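Local atomic coordinates of CurF (Lyngbya majuscula, PDB entry 5DP2), a protein that catalyses cyclopropane formation in the curacin A biosynthetic pathway, as an enoyl reductase-type domain of a polyketide synthase that binds NADP. Residues A[145-150]-A[296-301]; A[217-222]-A[244-249]. All blocks are in the same frame, centred on the assembly; numbering follows the deposited sequence. Where two conformers were deposited one is given.

Contact 1 (145-150 with 296-301) and contact 2 (217-222 with 244-249) are separate packing sites, their centres about 27 Å apart and their nearest atoms about 11 Å apart. Both segments of contact 2 fall in the sequence between the two segments of contact 1. Segment 145-150 begins at the nicotinamide, where Thr-145 OG1 lies 3.4 Å from C4N of NADP; the touching residues Tyr-147, Asp-298 and Leu-299 are farther off, on another face of the helix. Contact 2 is remote from the cofactor, the side chain of Ile-246 being about 14 Å from NADP, and packs against the parallel Rossmann-type sheet, on strands 161-164 and 227-232 and edge strand 205-208.

Contact 1 (A[145-150]-A[296-301]); sequences TAYYGL and WDDLAL. With NAP (NADP nicotinamide-adenine-dinucleotide phosphate), chain B.
The Tyr-147 ring meets Leu-299 over one face and Asp-298 at its edge. CG of Leu-299 stands 4.1 Å above the ring plane, displaced toward the rim, and the closest apolar approach is Tyr-147 CD1 to Leu-299 CD2 at 3.7 Å. The two side chains run past each other in opposite directions; both methyls of Leu-299 lie 4.1 Å from CB of Tyr-147, and CD2 goes on to the ring. At the edge, near the ring plane, OH of Tyr-147 donates a hydrogen bond of 2.6 Å to OD2 of Asp-298. The carboxylate plane is turned 76° from the ring, and the hydroxyl arrives on the anti side of OD2, 30° out of the carboxylate plane. With CG of Tyr-147 opposite the backbone N (chi1 -173°), the ring leaves its helix toward 296-301, and its hydroxyl spans the gap where the closest backbone pair, CA of Tyr-147 and CA of Leu-299, is still 8.3 Å apart. One aromatic side chain thus makes both the polar and the apolar link, to consecutive residues of the partner helix. Two residues earlier, Thr-145 belongs to the NADP pocket, touching the nicotinamide through OG1 and CG2, and its OG1 is hydrogen-bonded to Met-141 O. The Tyr-147 contact is helix-helix packing: helix 140-153 leads into strand 161-164, first of the Rossmann-type sheet, and helix 290-305 comes after its last strand, 275-278. His-151 stacks on Tyr-147, helix 170-181 brings Leu-178 against the tyrosine, and Leu-299 also packs on Phe-144 and Leu-308.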
loop_
_atom_site.group_PDB
_atom_site.type_symbol
_atom_site.label_atom_id
_atom_site.label_comp_id
_atom_site.label_asym_id
_atom_site.label_seq_id
_atom_site.Cartn_x
_atom_site.Cartn_y
_atom_site.Cartn_z
ATOM N N THR A 145 2.600 5.087 1.490
ATOM C CA THR A 145 3.861 4.559 0.967
ATOM C C THR A 145 4.428 5.476 -0.106
ATOM O O THR A 145 5.605 5.843 -0.085
ATOM C CB THR A 145 3.616 3.149 0.397
ATOM O OG1 THR A 145 3.179 2.268 1.440
ATOM C CG2 THR A 145 4.876 2.547 -0.199
ATOM N N ALA A 146 3.582 5.827 -1.080
ATOM C CA ALA A 146 4.052 6.648 -2.193
ATOM C C ALA A 146 4.461 8.049 -1.728
ATOM O O ALA A 146 5.434 8.613 -2.226
ATOM C CB ALA A 146 3.015 6.700 -3.283
ATOM N N TYR A 147 3.720 8.631 -0.784
ATOM C CA TYR A 147 4.059 9.967 -0.294
ATOM C C TYR A 147 5.357 9.945 0.490
ATOM O O TYR A 147 6.234 10.802 0.305
ATOM C CB TYR A 147 2.911 10.507 0.578
ATOM C CG TYR A 147 3.109 11.953 0.986
ATOM C CD1 TYR A 147 2.732 12.987 0.150
ATOM C CD2 TYR A 147 3.655 12.287 2.209
ATOM C CE1 TYR A 147 2.881 14.308 0.518
ATOM C CE2 TYR A 147 3.833 13.620 2.580
ATOM C CZ TYR A 147 3.442 14.624 1.720
ATOM O OH TYR A 147 3.590 15.961 2.061
ATOM N N TYR A 148 5.517 8.967 1.390
ATOM C CA TYR A 148 6.759 8.886 2.145
ATOM C C TYR A 148 7.952 8.747 1.209
ATOM O O TYR A 148 8.970 9.426 1.355
ATOM C CB TYR A 148 6.679 7.732 3.153
ATOM C CG TYR A 148 7.878 7.655 4.033
ATOM C CD1 TYR A 148 8.234 8.714 4.862
ATOM C CD2 TYR A 148 8.673 6.511 4.057
ATOM C CE1 TYR A 148 9.332 8.648 5.693
ATOM C CE2 TYR A 148 9.769 6.424 4.900
ATOM C CZ TYR A 148 10.102 7.492 5.721
ATOM O OH TYR A 148 11.200 7.423 6.556
ATOM N N GLY A 149 7.838 7.853 0.220
ATOM C CA GLY A 149 8.943 7.656 -0.704
ATOM C C GLY A 149 9.232 8.867 -1.578
ATOM O O GLY A 149 10.391 9.271 -1.734
ATOM N N LEU A 150 8.198 9.383 -2.245
ATOM C CA LEU A 150 8.393 10.459 -3.232
ATOM C C LEU A 150 8.657 11.823 -2.598
ATOM O O LEU A 150 9.452 12.596 -3.120
ATOM C CB LEU A 150 7.206 10.559 -4.172
ATOM C CG LEU A 150 6.968 9.363 -5.112
ATOM C CD1 LEU A 150 5.631 9.510 -5.777
ATOM C CD2 LEU A 150 8.068 9.201 -6.133
ATOM N N TRP A 296 -0.678 11.958 7.578
ATOM C CA TRP A 296 -2.060 12.368 7.319
ATOM C C TRP A 296 -2.246 13.890 7.442
ATOM O O TRP A 296 -3.090 14.469 6.773
ATOM C CB TRP A 296 -3.035 11.609 8.226
ATOM C CG TRP A 296 -4.488 11.695 7.840
ATOM C CD1 TRP A 296 -5.526 12.070 8.654
ATOM C CD2 TRP A 296 -5.096 11.374 6.569
ATOM N NE1 TRP A 296 -6.708 11.995 7.985
ATOM C CE2 TRP A 296 -6.485 11.557 6.707
ATOM C CE3 TRP A 296 -4.611 10.947 5.326
ATOM C CZ2 TRP A 296 -7.385 11.343 5.659
ATOM C CZ3 TRP A 296 -5.507 10.732 4.273
ATOM C CH2 TRP A 296 -6.871 10.950 4.446
ATOM N N ASP A 297 -1.439 14.539 8.282
ATOM C CA ASP A 297 -1.496 16.004 8.355
ATOM C C ASP A 297 -1.254 16.622 6.974
ATOM O O ASP A 297 -1.831 17.662 6.655
ATOM C CB ASP A 297 -0.461 16.566 9.330
ATOM C CG ASP A 297 -0.793 16.343 10.785
ATOM O OD1 ASP A 297 -1.976 16.157 11.123
ATOM O OD2 ASP A 297 0.170 16.382 11.583
ATOM N N ASP A 298 -0.395 16.014 6.163
ATOM C CA ASP A 298 -0.141 16.505 4.799
ATOM C C ASP A 298 -1.170 15.987 3.791
ATOM O O ASP A 298 -1.628 16.727 2.915
ATOM C CB ASP A 298 1.263 16.128 4.305
ATOM C CG ASP A 298 2.386 16.872 4.999
ATOM O OD1 ASP A 298 2.141 17.704 5.885
ATOM O OD2 ASP A 298 3.532 16.597 4.624
ATOM N N LEU A 299 -1.553 14.717 3.889
ATOM C CA LEU A 299 -2.374 14.114 2.865
ATOM C C LEU A 299 -3.863 14.436 3.018
ATOM O O LEU A 299 -4.581 14.475 2.016
ATOM C CB LEU A 299 -2.174 12.599 2.869
ATOM C CG LEU A 299 -0.851 12.097 2.283
ATOM C CD1 LEU A 299 -0.593 10.635 2.678
ATOM C CD2 LEU A 299 -0.852 12.215 0.762
ATOM N N ALA A 300 -4.374 14.594 4.242
ATOM C CA ALA A 300 -5.817 14.711 4.446
ATOM C C ALA A 300 -6.386 15.856 3.635
ATOM O O ALA A 300 -7.451 15.738 3.025
ATOM C CB ALA A 300 -6.161 14.896 5.927
ATOM N N LEU A 301 -5.721 16.991 3.646
ATOM C CA LEU A 301 -6.310 18.145 2.958
ATOM C C LEU A 301 -6.304 17.954 1.435
ATOM O O LEU A 301 -7.144 18.524 0.752
ATOM C CB LEU A 301 -5.682 19.477 3.381
ATOM C CG LEU A 301 -4.223 19.660 2.997
ATOM C CD1 LEU A 301 -4.112 20.379 1.654
ATOM C CD2 LEU A 301 -3.477 20.455 4.077
HETATM P PA NAP B . -0.010 -4.011 -6.647
HETATM O O1A NAP B . -1.438 -3.620 -6.813
HETATM O O2A NAP B . 1.055 -3.095 -7.127
HETATM O O5B NAP B . 0.153 -5.461 -7.298
HETATM C C5B NAP B . 1.447 -5.993 -7.611
HETATM C C4B NAP B . 2.053 -5.377 -8.853
HETATM O O4B NAP B . 3.221 -6.093 -9.176
HETATM C C3B NAP B . 1.151 -5.394 -10.053
HETATM O O3B NAP B . 0.858 -4.041 -10.407
HETATM C C2B NAP B . 1.951 -6.114 -11.155
HETATM O O2B NAP B . 2.013 -5.514 -12.418
HETATM C C1B NAP B . 3.366 -6.098 -10.612
HETATM N N9A NAP B . 4.149 -7.286 -10.924
HETATM C C8A NAP B . 4.170 -8.472 -10.222
HETATM N N7A NAP B . 5.020 -9.352 -10.801
HETATM C C5A NAP B . 5.548 -8.724 -11.861
HETATM C C6A NAP B . 6.495 -9.077 -12.869
HETATM N N6A NAP B . 7.064 -10.299 -12.860
HETATM N N1A NAP B . 6.798 -8.176 -13.795
HETATM C C2A NAP B . 6.214 -6.973 -13.773
HETATM N N3A NAP B . 5.321 -6.528 -12.885
HETATM C C4A NAP B . 4.983 -7.406 -11.954
HETATM O O3 NAP B . 0.282 -4.345 -5.099
HETATM P PN NAP B . 0.521 -3.349 -3.868
HETATM O O1N NAP B . -0.159 -3.936 -2.693
HETATM O O2N NAP B . 0.199 -1.936 -4.260
HETATM O O5D NAP B . 2.061 -3.516 -3.643
HETATM C C5D NAP B . 2.972 -3.038 -4.660
HETATM C C4D NAP B . 4.377 -3.646 -4.427
HETATM O O4D NAP B . 5.004 -2.900 -3.417
HETATM C C3D NAP B . 4.375 -5.094 -3.924
HETATM O O3D NAP B . 5.593 -5.713 -4.360
HETATM C C2D NAP B . 4.327 -4.933 -2.426
HETATM O O2D NAP B . 4.879 -6.083 -1.777
HETATM C C1D NAP B . 5.150 -3.689 -2.223
HETATM N N1N NAP B . 4.826 -2.747 -1.130
HETATM C C2N NAP B . 5.789 -2.391 -0.250
HETATM C C3N NAP B . 5.552 -1.498 0.792
HETATM C C7N NAP B . 6.652 -1.138 1.731
HETATM O O7N NAP B . 6.306 -0.523 2.716
HETATM N N7N NAP B . 7.928 -1.498 1.428
HETATM C C4N NAP B . 4.274 -0.949 0.934
HETATM C C5N NAP B . 3.301 -1.328 0.017
HETATM C C6N NAP B . 3.591 -2.228 -1.016
HETATM P P2B NAP B . 0.817 -5.517 -13.479
HETATM O O1X NAP B . -0.282 -4.638 -12.897
HETATM O O2X NAP B . 1.464 -4.931 -14.702
HETATM O O3X NAP B . 0.373 -6.952 -13.637
#

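Contact 2 (A[217-222]-A[244-249]); sequences EVRELT and IDILAP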
loop_
_atom_site.group_PDB
_atom_site.type_symbol
_atom_site.label_atom_id
_atom_site.label_comp_id
_atom_site.label_asym_id
_atom_site.label_seq_id
_atom_site.Cartn_x
_atom_site.Cartn_y
_atom_site.Cartn_z
ATOM N N GLU A 217 14.796 1.606 -23.456
ATOM C CA GLU A 217 13.801 2.561 -23.936
ATOM C C GLU A 217 13.881 3.916 -23.202
ATOM O O GLU A 217 13.826 4.987 -23.817
ATOM C CB GLU A 217 12.412 1.952 -23.787
ATOM C CG GLU A 217 11.348 2.650 -24.604
ATOM C CD GLU A 217 10.066 1.835 -24.750
ATOM O OE1 GLU A 217 10.014 0.670 -24.283
ATOM O OE2 GLU A 217 9.101 2.367 -25.345
ATOM N N VAL A 218 14.044 3.869 -21.886
ATOM C CA VAL A 218 14.251 5.100 -21.105
ATOM C C VAL A 218 15.520 5.822 -21.546
ATOM O O VAL A 218 15.531 7.050 -21.663
ATOM C CB VAL A 218 14.304 4.769 -19.599
ATOM C CG1 VAL A 218 14.843 5.934 -18.774
ATOM C CG2 VAL A 218 12.924 4.356 -19.114
ATOM N N ARG A 219 16.589 5.070 -21.781
ATOM C CA ARG A 219 17.842 5.677 -22.242
ATOM C C ARG A 219 17.619 6.436 -23.536
ATOM O O ARG A 219 18.092 7.557 -23.697
ATOM C CB ARG A 219 18.937 4.637 -22.458
ATOM C CG ARG A 219 19.673 4.256 -21.201
ATOM C CD ARG A 219 21.018 3.642 -21.537
ATOM N NE ARG A 219 21.612 2.989 -20.377
ATOM C CZ ARG A 219 21.285 1.767 -19.970
ATOM N NH1 ARG A 219 20.370 1.071 -20.633
ATOM N NH2 ARG A 219 21.873 1.239 -18.906
ATOM N N GLU A 220 16.867 5.836 -24.455
ATOM C CA GLU A 220 16.572 6.459 -25.746
ATOM C C GLU A 220 15.693 7.703 -25.585
ATOM O O GLU A 220 15.959 8.731 -26.206
ATOM C CB GLU A 220 15.904 5.442 -26.680
ATOM C CG GLU A 220 16.158 5.685 -28.161
ATOM C CD GLU A 220 15.976 4.435 -29.011
ATOM O OE1 GLU A 220 16.499 3.366 -28.625
ATOM O OE2 GLU A 220 15.325 4.524 -30.079
ATOM N N LEU A 221 14.641 7.610 -24.766
ATOM C CA LEU A 221 13.728 8.739 -24.549
ATOM C C LEU A 221 14.421 9.924 -23.903
ATOM O O LEU A 221 14.008 11.084 -24.078
ATOM C CB LEU A 221 12.519 8.348 -23.698
ATOM C CG LEU A 221 11.476 7.437 -24.346
ATOM C CD1 LEU A 221 10.538 6.889 -23.288
ATOM C CD2 LEU A 221 10.699 8.157 -25.443
ATOM N N THR A 222 15.471 9.638 -23.138
ATOM C CA THR A 222 16.170 10.669 -22.393
ATOM C C THR A 222 17.550 10.983 -22.967
ATOM O O THR A 222 18.333 11.673 -22.324
ATOM C CB THR A 222 16.303 10.302 -20.892
ATOM O OG1 THR A 222 17.134 9.151 -20.776
ATOM C CG2 THR A 222 14.943 10.055 -20.247
ATOM N N ILE A 244 19.321 0.690 -11.538
ATOM C CA ILE A 244 20.427 1.531 -11.080
ATOM C C ILE A 244 21.101 2.195 -12.286
ATOM O O ILE A 244 21.475 3.382 -12.249
ATOM C CB ILE A 244 21.408 0.720 -10.211
ATOM C CG1 ILE A 244 20.737 0.317 -8.894
ATOM C CG2 ILE A 244 22.690 1.511 -9.954
ATOM C CD1 ILE A 244 21.501 -0.747 -8.116
ATOM N N ASP A 245 21.294 1.422 -13.366
ATOM C CA ASP A 245 22.023 1.920 -14.514
ATOM C C ASP A 245 21.342 3.043 -15.274
ATOM O O ASP A 245 22.034 3.767 -15.988
ATOM C CB ASP A 245 22.369 0.782 -15.431
ATOM C CG ASP A 245 23.442 -0.169 -14.821
ATOM O OD1 ASP A 245 24.059 0.194 -13.785
ATOM O OD2 ASP A 245 23.703 -1.188 -15.448
ATOM N N ILE A 246 20.025 3.210 -15.121
ATOM C CA ILE A 246 19.309 4.280 -15.810
ATOM C C ILE A 246 19.018 5.474 -14.907
ATOM O O ILE A 246 18.330 6.407 -15.335
ATOM C CB ILE A 246 18.051 3.798 -16.528
ATOM C CG1 ILE A 246 17.032 3.216 -15.564
ATOM C CG2 ILE A 246 18.439 2.881 -17.674
ATOM C CD1 ILE A 246 15.720 2.870 -16.200
ATOM N N LEU A 247 19.602 5.516 -13.704
ATOM C CA LEU A 247 19.535 6.723 -12.891
ATOM C C LEU A 247 20.446 7.793 -13.473
ATOM O O LEU A 247 21.627 7.525 -13.782
ATOM C CB LEU A 247 19.926 6.416 -11.444
ATOM C CG LEU A 247 18.871 5.635 -10.703
ATOM C CD1 LEU A 247 19.461 4.956 -9.472
ATOM C CD2 LEU A 247 17.702 6.499 -10.302
ATOM N N ALA A 248 19.917 9.010 -13.573
ATOM C CA ALA A 248 20.711 10.196 -13.891
ATOM C C ALA A 248 21.740 10.428 -12.784
ATOM O O ALA A 248 21.669 9.843 -11.700
ATOM C CB ALA A 248 19.762 11.366 -14.013
ATOM N N PRO A 249 22.721 11.326 -13.027
ATOM C CA PRO A 249 23.662 11.687 -11.976
ATOM C C PRO A 249 22.939 12.096 -10.696
ATOM O O PRO A 249 22.002 12.896 -10.735
ATOM C CB PRO A 249 24.446 12.852 -12.577
ATOM C CG PRO A 249 24.259 12.734 -14.025
ATOM C CD PRO A 249 23.009 12.019 -14.294
#
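Arg-219 runs its side chain across Ile-246 and finishes beside Asp-245. From CB the chain reaches CG, which is 4.0 Å from CG2 of Ile-246, and then continues extended through CD to NE. NE and NH1 also touch that methyl, which lies over the centre of one guanidinium face, 3.8 Å above its plane, so the flat cation rests on an apolar group. Beyond CZ, the branch NH2 approaches CB of Asp-245 at 3.5 Å. The two charged side chains lie side by side and point the same way, but NH2 of Arg-219 remains 4.6 Å from OD2 of Asp-245, which instead forms a salt bridge with Arg-270. Any attraction between Arg-219 and Asp-245 is therefore probably a longer-range one. Ile-246 places its other branch, with CG1 between the backbone N and carbonyl carbon (chi1 62°), so that CD1 reaches CG1 of Val-218 at 4.1 Å. In the same helix turn, Val-218 O accepts from both N and OG1 of Thr-222. The contact packs helix 214-221, part of the crossover from strand 205-208 to strand 227-232 of the Rossmann-type sheet, against residues 245-246, where the chain passes from helix 239-245 toward strand 247-248. The parallel sheet backs the contact: Val-218 touches Val-227 and Met-207, while Ile-246 rests on Ile-230 and Leu-163.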